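Local coordinates for variant surface glycoprotein MITat 1.13 (Trypanosoma brucei, PDB 6Z8H) that probably forms the dense coat on the surface of the parasite, whose switching among antigenically distinct versions lets it evade the immune response of the host, at residues T49-Y52 and A53-I56; L95-C98 and R99-A103; D286-A289 and V290-N293; G333-Y336 and N337-W341; D363-S367 and L368-G372. All coordinates share one frame; numbering follows the deposited sequence.

In the fold
All five contacts are local, along a helix or where a loop enters or leaves one, and together they sample the helical part of the subunit. Interactions 1 and 2 lie on the two long helices 34-75 and 78-129, with centres 13 Å apart, and meet where Leu-102 packs on Tyr-52 and Gly-55. Interactions 3 and 4, about 12 Å between centres, join through the rings of Phe-287 and Tyr-336. Interaction 5 starts helix 368-383 and comes within about 5 Å of interaction 4 at the nearest atoms. Interactions 1, 2 and 5 also touch the second subunit, and a sulfate shared by both subunits sits at interaction 1.

Interaction 1 of 5, residues T49-Y52 and A53-I56; sequences TSKY and ADGI. With SO4 (sulfate ion), chain G.
Tyr-52 and Ile-56, one helical turn apart, pack against each other and reach the same sulfate ion, probably from the crystallisation liquor. The ring of Tyr-52 meets the isoleucine obliquely, CE2 3.7 Å from CG1 of Ile-56. Beyond that contact the phenol OH of Tyr-52 donates a hydrogen bond to sulfate O2 at 2.9 Å, the sulfur lying in the plane of the ring at its edge. CD1 of Ile-56 comes to 3.2 Å from the same O2, so a methyl group borders the anion beside the hydroxyl. With CG anti to the backbone N (chi1 -175°), the tyrosine ring is carried out from the helix toward the sulfate.

Beneath these side chains runs the regular hydrogen bonding of helix 34-75. Ile-56 N donates to Tyr-52 O at 2.9 Å, which fixes the spacing of the two side chains. Gly-55 N likewise bonds to Lys-51 O, and Asp-54 N to Ser-50 O. Elsewhere on this turn, Lys-51 NZ and Asp-54 OD2 stay 4.6 Å apart, beyond a salt bridge.

Further out, Leu-102, Arg-106 and Val-109 of helix 78-129 pack on Tyr-52. The sulfate is also bound by Arg-106 NE and by Tyr-52 OH and Arg-106 NE of the second subunit. Tyrosine suits this place because its ring packs while its hydroxyl donates; two Tyr-52 and two Arg-106 side chains probably make the subunit interface here suited to an anion.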
# COMPACT_ATOMS: atom_id res chain seq x y z
N THR A 49 -7.34 3.90 5.09
CA THR A 49 -6.22 4.56 4.43
C THR A 49 -6.38 6.07 4.40
O THR A 49 -5.38 6.80 4.46
CB THR A 49 -6.02 4.03 3.01
OG1 THR A 49 -7.21 4.25 2.24
CG2 THR A 49 -5.72 2.54 3.04
N SER A 50 -7.61 6.57 4.40
CA SER A 50 -7.83 8.00 4.43
C SER A 50 -7.42 8.57 5.77
O SER A 50 -6.77 9.61 5.83
CB SER A 50 -9.30 8.34 4.17
OG SER A 50 -9.44 9.71 3.81
N LYS A 51 -7.75 7.87 6.87
CA LYS A 51 -7.31 8.34 8.18
C LYS A 51 -5.80 8.22 8.33
O LYS A 51 -5.16 9.08 8.96
CB LYS A 51 -8.00 7.53 9.27
CG LYS A 51 -9.51 7.79 9.39
CD LYS A 51 -9.87 9.24 9.78
CE LYS A 51 -11.38 9.43 9.93
NZ LYS A 51 -11.77 10.84 10.13
N TYR A 52 -5.21 7.14 7.81
CA TYR A 52 -3.76 7.01 7.86
C TYR A 52 -3.09 8.17 7.14
O TYR A 52 -2.14 8.77 7.66
CB TYR A 52 -3.34 5.65 7.26
CG TYR A 52 -1.86 5.38 7.37
CD1 TYR A 52 -1.32 4.86 8.54
CD2 TYR A 52 -1.01 5.64 6.31
CE1 TYR A 52 0.04 4.63 8.66
CE2 TYR A 52 0.35 5.42 6.43
CZ TYR A 52 0.86 4.89 7.59
OH TYR A 52 2.21 4.67 7.69
N ALA A 53 -3.60 8.54 5.96
CA ALA A 53 -3.05 9.66 5.21
C ALA A 53 -3.21 10.98 5.96
O ALA A 53 -2.33 11.84 5.91
CB ALA A 53 -3.71 9.74 3.83
N ASP A 54 -4.34 11.14 6.64
CA ASP A 54 -4.52 12.30 7.49
C ASP A 54 -3.42 12.32 8.54
O ASP A 54 -2.83 13.36 8.83
CB ASP A 54 -5.87 12.23 8.19
CG ASP A 54 -7.03 12.47 7.26
OD1 ASP A 54 -6.82 13.01 6.16
OD2 ASP A 54 -8.17 12.12 7.65
N GLY A 55 -3.12 11.15 9.11
CA GLY A 55 -2.06 11.10 10.10
C GLY A 55 -0.70 11.44 9.51
O GLY A 55 0.11 12.14 10.14
N ILE A 56 -0.42 10.96 8.30
CA ILE A 56 0.85 11.29 7.64
C ILE A 56 0.97 12.78 7.43
O ILE A 56 2.03 13.37 7.70
CB ILE A 56 0.96 10.52 6.31
CG1 ILE A 56 1.18 9.04 6.61
CG2 ILE A 56 2.01 11.10 5.43
CD1 ILE A 56 2.57 8.66 6.97
S SO4 G . 3.55 5.01 4.39
O1 SO4 G . 4.59 4.13 4.85
O2 SO4 G . 3.33 6.03 5.38
O3 SO4 G . 2.34 4.26 4.19
O4 SO4 G . 3.95 5.62 3.15

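Interaction 2 of 5, residues L95-C98 and R99-A103; sequences LDIC and RRELA
Arg-99 lays its guanidinium over Leu-95, whose CG sits beneath the centre of the group, 3.7 Å from CZ of the arginine. The extended chain of Arg-99 brings the flat group back over the leucine one turn earlier, covering one face with carbon and leaving its N-H groups to bond along the edge. NE forms a salt bridge with Glu-59 and NH2 a hydrogen bond with Ser-63, both on helix 34-75. In the guanidinium plane a water accepts a weak bond from NH1 of Arg-99 and donates to OD1 of Asp-96 at 2.8 Å.

Arg-100 makes a salt bridge with the other oxygen of Asp-96: its NE donates to OD2 at 3.1 Å, with an N-H...O angle of 152°. The acceptor lies in the guanidinium plane, yet OD2 is approached from above the carboxylate plane, the two planes standing 61° apart. Asp-96 CG is anti to its own backbone N (chi1 -163°), which turns the acid toward this arginine.

Glu-101 runs alongside Ile-97, OE2 lying 3.6 Å from CG2, while its OE1 accepts from Cys-280 N. Leu-102 touches Cys-98 loosely, SG to CD1 being 4.3 Å, and packs on Glu-59 and Pro-279. Cys-98 itself is joined to Cys-280 by a disulfide. Side chains paired at i and i+4 in this way are characteristic of an alpha-helix, here the long helix 78-129, packed against helix 34-75 in the extended helical body of an A-type VSG.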
# COMPACT_ATOMS: atom_id res chain seq x y z
N LEU A 95 4.51 15.22 19.04
CA LEU A 95 5.16 14.72 17.84
C LEU A 95 5.61 13.28 18.04
O LEU A 95 5.50 12.45 17.14
CB LEU A 95 6.35 15.62 17.51
CG LEU A 95 7.21 15.29 16.31
CD1 LEU A 95 6.33 15.07 15.09
CD2 LEU A 95 8.27 16.37 16.08
N ASP A 96 6.19 12.97 19.20
CA ASP A 96 6.66 11.61 19.44
C ASP A 96 5.50 10.62 19.42
O ASP A 96 5.61 9.54 18.82
CB ASP A 96 7.44 11.55 20.75
CG ASP A 96 8.28 10.30 20.86
OD1 ASP A 96 9.25 10.16 20.07
OD2 ASP A 96 8.02 9.47 21.74
N ILE A 97 4.39 10.96 20.08
CA ILE A 97 3.24 10.07 20.10
C ILE A 97 2.67 9.90 18.69
O ILE A 97 2.33 8.79 18.26
CB ILE A 97 2.18 10.58 21.10
CG1 ILE A 97 2.63 10.34 22.54
CG2 ILE A 97 0.82 9.88 20.79
CD1 ILE A 97 1.99 11.27 23.53
N CYS A 98 2.59 11.02 17.96
CA CYS A 98 2.11 11.00 16.58
C CYS A 98 2.92 10.03 15.74
O CYS A 98 2.37 9.17 15.04
CB CYS A 98 2.23 12.44 16.05
SG CYS A 98 2.26 12.55 14.26
N ARG A 99 4.24 10.12 15.83
CA ARG A 99 5.10 9.25 15.04
C ARG A 99 4.98 7.80 15.47
O ARG A 99 4.95 6.90 14.63
CB ARG A 99 6.54 9.73 15.17
CG ARG A 99 6.81 10.98 14.44
CD ARG A 99 8.18 11.51 14.81
NE ARG A 99 8.51 12.62 13.96
CZ ARG A 99 9.57 13.41 14.15
NH1 ARG A 99 10.38 13.23 15.20
NH2 ARG A 99 9.81 14.43 13.32
N ARG A 100 4.85 7.54 16.77
CA ARG A 100 4.76 6.16 17.23
C ARG A 100 3.44 5.53 16.83
O ARG A 100 3.40 4.35 16.46
CB ARG A 100 4.93 6.10 18.75
CG ARG A 100 6.35 6.40 19.13
CD ARG A 100 6.65 6.26 20.63
NE ARG A 100 8.06 6.50 20.91
CZ ARG A 100 8.99 5.55 20.99
NH1 ARG A 100 8.66 4.28 20.82
NH2 ARG A 100 10.25 5.88 21.25
N GLU A 101 2.37 6.32 16.86
CA GLU A 101 1.08 5.82 16.41
C GLU A 101 1.14 5.44 14.94
O GLU A 101 0.55 4.43 14.52
CB GLU A 101 0.02 6.89 16.66
CG GLU A 101 -0.41 6.95 18.14
CD GLU A 101 -1.46 8.03 18.44
OE1 GLU A 101 -1.75 8.89 17.56
OE2 GLU A 101 -1.97 8.03 19.57
N LEU A 102 1.77 6.28 14.12
CA LEU A 102 1.92 5.96 12.71
C LEU A 102 2.76 4.70 12.51
O LEU A 102 2.40 3.86 11.69
CB LEU A 102 2.48 7.15 11.94
CG LEU A 102 1.52 8.30 11.68
CD1 LEU A 102 2.18 9.55 11.24
CD2 LEU A 102 0.49 7.83 10.62
N ALA A 103 3.86 4.54 13.24
CA ALA A 103 4.70 3.36 13.05
C ALA A 103 3.96 2.09 13.45
O ALA A 103 4.13 1.04 12.80
CB ALA A 103 5.98 3.52 13.86
O HOH W 1 10.10 10.79 17.46

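Interaction 3 of 5, residues D286-A289 and V290-N293; sequences DFNA and VRAN
Phe-287 and Arg-291 meet both through the backbone and through their side chains. Phe-287 O accepts a hydrogen bond from Arg-291 N at 2.7 Å, nearly in line with the carbonyl. The same oxygen takes a weak bond from Val-290 N, which also makes a weak, long bond to Asp-286 O, so the valine N-H is shared between two indifferent acceptors. Asp-286 O is better used by Ala-289 N, at 2.8 Å.

Above this backbone the phenylalanine ring touches the arginine through its CE2, 3.6 Å from CB of Arg-291. The ring and guanidinium planes are 74° apart, and the arginine chain bends at chi3 (-70°) to bring NE near the same ring, 3.7 Å from CE2 of Phe-287. Its NH2 makes a long, weak ion pair with Glu-332.

A short helix starts at Phe-287, opened by an N-cap: Asp-286 OD1 accepts from Asn-288 N at 3.0 Å, the donor lying well above the carboxylate plane. Aspartate suits the post, since a short acidic side chain can fold back on an N-H in the first turn, which has no carbonyl of a preceding turn to bond to. Asn-293 plays the corresponding part for the next helix, 294-304, its OD1 capping Lys-295 N.

Asn-293 N donates to Val-290 O at 2.9 Å. ND2 of Asn-293 donates to Asp-93 OD2 and to a water at 2.8 Å, and that water passes a bond to Ala-289 O. Val-290 and Ala-289, being small and apolar, fit against Ile-94 on helix 78-129, while Phe-287 meets the rings of Tyr-336 and Tyr-329.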
# COMPACT_ATOMS: atom_id res chain seq x y z
N ASP A 286 -3.02 22.93 17.74
CA ASP A 286 -4.28 22.88 18.47
C ASP A 286 -4.01 23.15 19.95
O ASP A 286 -3.43 22.31 20.66
CB ASP A 286 -4.92 21.50 18.28
CG ASP A 286 -6.19 21.33 19.07
OD1 ASP A 286 -6.64 22.32 19.70
OD2 ASP A 286 -6.74 20.20 19.05
N PHE A 287 -4.46 24.30 20.45
CA PHE A 287 -4.18 24.66 21.84
C PHE A 287 -4.69 23.59 22.80
O PHE A 287 -4.08 23.33 23.83
CB PHE A 287 -4.77 26.03 22.20
CG PHE A 287 -4.24 26.61 23.49
CD1 PHE A 287 -2.93 27.05 23.57
CD2 PHE A 287 -5.06 26.71 24.61
CE1 PHE A 287 -2.44 27.57 24.74
CE2 PHE A 287 -4.57 27.25 25.79
CZ PHE A 287 -3.26 27.68 25.84
N ASN A 288 -5.80 22.93 22.47
CA ASN A 288 -6.32 21.91 23.37
C ASN A 288 -5.39 20.72 23.49
O ASN A 288 -5.42 20.01 24.50
CB ASN A 288 -7.70 21.44 22.90
CG ASN A 288 -8.78 22.50 23.07
OD1 ASN A 288 -8.73 23.33 24.00
ND2 ASN A 288 -9.76 22.47 22.18
N ALA A 289 -4.54 20.48 22.49
CA ALA A 289 -3.58 19.39 22.61
C ALA A 289 -2.42 19.77 23.51
O ALA A 289 -1.82 18.89 24.15
CB ALA A 289 -3.02 19.04 21.23
N VAL A 290 -2.07 21.05 23.57
CA VAL A 290 -0.97 21.53 24.41
C VAL A 290 -1.43 21.83 25.83
O VAL A 290 -0.74 21.49 26.79
CB VAL A 290 -0.36 22.78 23.75
CG1 VAL A 290 0.58 23.44 24.67
CG2 VAL A 290 0.31 22.41 22.44
N ARG A 291 -2.58 22.49 25.97
CA ARG A 291 -3.09 23.07 27.24
C ARG A 291 -3.27 21.98 28.30
O ARG A 291 -3.29 22.34 29.50
CB ARG A 291 -4.41 23.81 26.99
CG ARG A 291 -5.61 23.26 27.74
CD ARG A 291 -6.92 23.82 27.20
NE ARG A 291 -7.10 25.23 27.52
CZ ARG A 291 -7.42 25.69 28.72
NH1 ARG A 291 -7.58 24.86 29.73
NH2 ARG A 291 -7.56 26.99 28.91
N ALA A 292 -3.39 20.72 27.90
CA ALA A 292 -3.61 19.64 28.86
C ALA A 292 -2.31 19.07 29.40
O ALA A 292 -2.32 18.41 30.44
CB ALA A 292 -4.44 18.53 28.22
N ASN A 293 -1.19 19.37 28.76
CA ASN A 293 0.06 18.71 29.11
C ASN A 293 0.61 19.29 30.40
O ASN A 293 0.78 20.51 30.51
CB ASN A 293 1.06 18.85 27.98
CG ASN A 293 2.20 17.87 28.12
OD1 ASN A 293 2.83 17.76 29.17
ND2 ASN A 293 2.48 17.17 27.06
O HOH W 2 0.92 17.41 24.76

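Interaction 4 of 5, residues G333-Y336 and N337-W341; sequences GSEY and NTKTW
Trp-341 turns the edge of its indole onto one face of Tyr-336 in a T-shaped stack, the ring planes at 82° and the centroid of its five-membered ring 4.7 Å from that of the tyrosine. The touching atoms are CD1 of Trp-341, which lies toward the rim of the tyrosine face, 3.7 Å from its CZ, and NE1, which is 3.1 Å from Tyr-336 OH. That hydroxyl is hydrogen-bonded to Ile-284 O. A chi1 of 179° swings the Tyr-336 ring away from its own N-H and alongside the indole, both pointing the same way.

The five-residue spacing reflects a wider, pi-type turn at the start of helix 336-345. Thr-340 N bonds to Glu-335 O at 3.0 Å and Trp-341 N to Tyr-336 O at the same distance, both i to i+5. Glu-335 O is gripped twice, since Lys-339 N also donates to it.

Glu-335, at the N-cap, lays its chain alongside Lys-339, CB to CG 3.8 Å. It lies within a type I turn from Gly-333 to Tyr-336; Gly-333 has a positive phi, easily adopted without a side chain. A water donates to Ser-334 O and accepts from Thr-338 N. The indole also packs on Ala-65, Lys-68 and Leu-69 of helix 34-75.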
# COMPACT_ATOMS: atom_id res chain seq x y z
N GLY A 333 -6.45 30.68 25.57
CA GLY A 333 -5.75 30.28 24.36
C GLY A 333 -6.44 30.65 23.07
O GLY A 333 -6.11 30.09 22.03
N SER A 334 -7.39 31.58 23.11
CA SER A 334 -8.16 31.94 21.93
C SER A 334 -7.32 32.61 20.86
O SER A 334 -7.74 32.67 19.70
CB SER A 334 -9.30 32.88 22.33
OG SER A 334 -8.80 34.02 23.00
N GLU A 335 -6.13 33.11 21.21
CA GLU A 335 -5.26 33.77 20.25
C GLU A 335 -4.05 32.91 19.90
O GLU A 335 -3.11 33.41 19.30
CB GLU A 335 -4.84 35.15 20.76
CG GLU A 335 -6.00 36.10 21.03
CD GLU A 335 -5.56 37.53 21.26
OE1 GLU A 335 -4.52 37.76 21.90
OE2 GLU A 335 -6.29 38.45 20.81
N TYR A 336 -4.06 31.62 20.25
CA TYR A 336 -2.90 30.76 20.04
C TYR A 336 -2.50 30.70 18.57
O TYR A 336 -1.30 30.64 18.25
CB TYR A 336 -3.21 29.36 20.56
CG TYR A 336 -2.13 28.31 20.41
CD1 TYR A 336 -0.89 28.48 21.02
CD2 TYR A 336 -2.35 27.14 19.69
CE1 TYR A 336 0.09 27.52 20.91
CE2 TYR A 336 -1.38 26.18 19.59
CZ TYR A 336 -0.15 26.38 20.19
OH TYR A 336 0.83 25.43 20.10
N ASN A 337 -3.48 30.70 17.67
CA ASN A 337 -3.23 30.67 16.24
C ASN A 337 -3.26 32.05 15.60
O ASN A 337 -2.45 32.33 14.71
CB ASN A 337 -4.26 29.77 15.56
CG ASN A 337 -4.26 28.35 16.14
OD1 ASN A 337 -5.18 27.98 16.89
ND2 ASN A 337 -3.21 27.56 15.82
N THR A 338 -4.16 32.93 16.04
CA THR A 338 -4.27 34.23 15.42
C THR A 338 -3.14 35.17 15.82
O THR A 338 -2.86 36.12 15.08
CB THR A 338 -5.62 34.87 15.74
OG1 THR A 338 -5.81 34.91 17.17
CG2 THR A 338 -6.75 34.09 15.10
N LYS A 339 -2.48 34.93 16.96
CA LYS A 339 -1.41 35.81 17.42
C LYS A 339 -0.14 35.02 17.74
O LYS A 339 0.94 35.31 17.20
CB LYS A 339 -1.86 36.63 18.64
CG LYS A 339 -3.05 37.52 18.36
CD LYS A 339 -2.65 38.84 17.69
CE LYS A 339 -3.36 40.02 18.38
NZ LYS A 339 -3.19 41.32 17.65
N THR A 340 -0.24 33.98 18.59
CA THR A 340 0.99 33.34 19.06
C THR A 340 1.76 32.72 17.90
O THR A 340 2.97 32.93 17.76
CB THR A 340 0.70 32.27 20.11
OG1 THR A 340 -0.27 32.74 21.04
CG2 THR A 340 1.98 31.91 20.87
N TRP A 341 1.10 31.92 17.08
CA TRP A 341 1.79 31.30 15.96
C TRP A 341 2.16 32.30 14.88
O TRP A 341 3.15 32.10 14.16
CB TRP A 341 0.98 30.12 15.41
CG TRP A 341 1.37 28.85 16.09
CD1 TRP A 341 0.71 28.21 17.10
CD2 TRP A 341 2.57 28.10 15.87
NE1 TRP A 341 1.42 27.10 17.50
CE2 TRP A 341 2.56 27.00 16.75
CE3 TRP A 341 3.64 28.24 14.99
CZ2 TRP A 341 3.60 26.06 16.78
CZ3 TRP A 341 4.66 27.31 15.02
CH2 TRP A 341 4.62 26.22 15.90
O HOH W 3 -6.27 31.57 17.66

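Interaction 5 of 5, residues D363-S367 and L368-G372; sequences DKLSS and LPQWG
Ser-367 OG donates to Gln-370 OE1 at 2.9 Å, joining the residue just before helix 368-383 to its first turn. The serine hydroxyl stands between its backbone N and carbonyl carbon (chi1 71°), where it faces the glutamine amide and also lies 3.5 Å from CD of Pro-369. Gln-370 stretches beyond CG to bring OE1 to that hydroxyl; its NE2 meets CD2 of Leu-365 at 3.4 Å, the two side chains crossing at about a right angle.

Ser-367 O in turn accepts from Trp-371 N at 3.0 Å, the opening i to i+4 bond of the helix. This carbonyl oxygen also sits over one face of the indole of Trp-371, offset toward the rim. CZ2 of Trp-371 packs at 3.6 Å against C of Ser-366. Proline suits the first turn of a helix, where its missing N-H costs no hydrogen bond.

Outward, Trp-371 packs on helix 34-75 through Glu-64 and Thr-71, and its NE1 donates weakly to Ile-362 O. Leu-368 and Pro-369 touch Tyr-66 and Asp-96 of the second subunit. Ser-367, at the N-cap position, bonds by its hydroxyl to the Gln-370 side chain and by its carbonyl to Trp-371 N, so two separate bonds join loop and helix start.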
# COMPACT_ATOMS: atom_id res chain seq x y z
N ASP A 363 8.86 32.51 8.75
CA ASP A 363 7.85 32.20 7.74
C ASP A 363 8.34 32.47 6.33
O ASP A 363 7.88 31.81 5.39
CB ASP A 363 6.56 32.96 8.04
CG ASP A 363 5.68 32.24 9.05
OD1 ASP A 363 6.04 31.11 9.47
OD2 ASP A 363 4.64 32.80 9.43
N LYS A 364 9.27 33.41 6.14
CA LYS A 364 9.83 33.62 4.81
C LYS A 364 10.90 32.58 4.49
O LYS A 364 10.95 32.05 3.37
CB LYS A 364 10.39 35.05 4.69
CG LYS A 364 9.32 36.13 4.71
CD LYS A 364 9.17 36.81 3.35
CE LYS A 364 7.78 37.40 3.16
NZ LYS A 364 7.23 37.05 1.82
N LEU A 365 11.72 32.23 5.47
CA LEU A 365 12.73 31.17 5.34
C LEU A 365 12.11 29.84 5.76
O LEU A 365 12.56 29.15 6.68
CB LEU A 365 13.94 31.52 6.20
CG LEU A 365 14.53 32.89 5.94
CD1 LEU A 365 15.64 33.21 6.92
CD2 LEU A 365 15.00 33.02 4.51
N SER A 366 11.05 29.48 5.04
CA SER A 366 10.10 28.46 5.47
C SER A 366 10.53 27.04 5.13
O SER A 366 9.75 26.27 4.55
CB SER A 366 8.76 28.77 4.80
OG SER A 366 7.70 28.10 5.44
N SER A 367 11.73 26.65 5.52
CA SER A 367 12.18 25.29 5.25
C SER A 367 13.14 24.83 6.33
O SER A 367 13.92 25.62 6.88
CB SER A 367 12.88 25.18 3.88
OG SER A 367 14.15 25.83 3.91
N LEU A 368 13.12 23.52 6.59
CA LEU A 368 14.01 22.95 7.59
C LEU A 368 15.48 23.25 7.34
O LEU A 368 16.20 23.53 8.32
CB LEU A 368 13.76 21.44 7.71
CG LEU A 368 14.70 20.65 8.62
CD1 LEU A 368 14.67 21.17 10.02
CD2 LEU A 368 14.39 19.15 8.53
N PRO A 369 16.01 23.16 6.12
CA PRO A 369 17.44 23.49 5.94
C PRO A 369 17.78 24.91 6.39
O PRO A 369 18.83 25.13 6.99
CB PRO A 369 17.70 23.23 4.44
CG PRO A 369 16.58 22.29 4.01
CD PRO A 369 15.38 22.71 4.86
N GLN A 370 16.89 25.86 6.14
CA GLN A 370 17.14 27.23 6.57
C GLN A 370 16.99 27.39 8.09
O GLN A 370 17.77 28.12 8.71
CB GLN A 370 16.23 28.20 5.82
CG GLN A 370 16.62 28.35 4.36
CD GLN A 370 15.59 29.06 3.53
OE1 GLN A 370 14.43 28.63 3.43
NE2 GLN A 370 16.00 30.16 2.90
N TRP A 371 16.04 26.69 8.70
CA TRP A 371 15.89 26.77 10.16
C TRP A 371 17.09 26.15 10.87
O TRP A 371 17.60 26.70 11.85
CB TRP A 371 14.60 26.07 10.57
CG TRP A 371 13.39 26.71 9.97
CD1 TRP A 371 13.26 28.02 9.60
CD2 TRP A 371 12.14 26.08 9.68
NE1 TRP A 371 12.00 28.25 9.10
CE2 TRP A 371 11.29 27.07 9.13
CE3 TRP A 371 11.66 24.78 9.80
CZ2 TRP A 371 9.99 26.80 8.72
CZ3 TRP A 371 10.37 24.50 9.39
CH2 TRP A 371 9.54 25.51 8.86
N GLY A 372 17.55 24.99 10.40
CA GLY A 372 18.76 24.39 10.95
C GLY A 372 19.97 25.29 10.82
O GLY A 372 20.76 25.41 11.76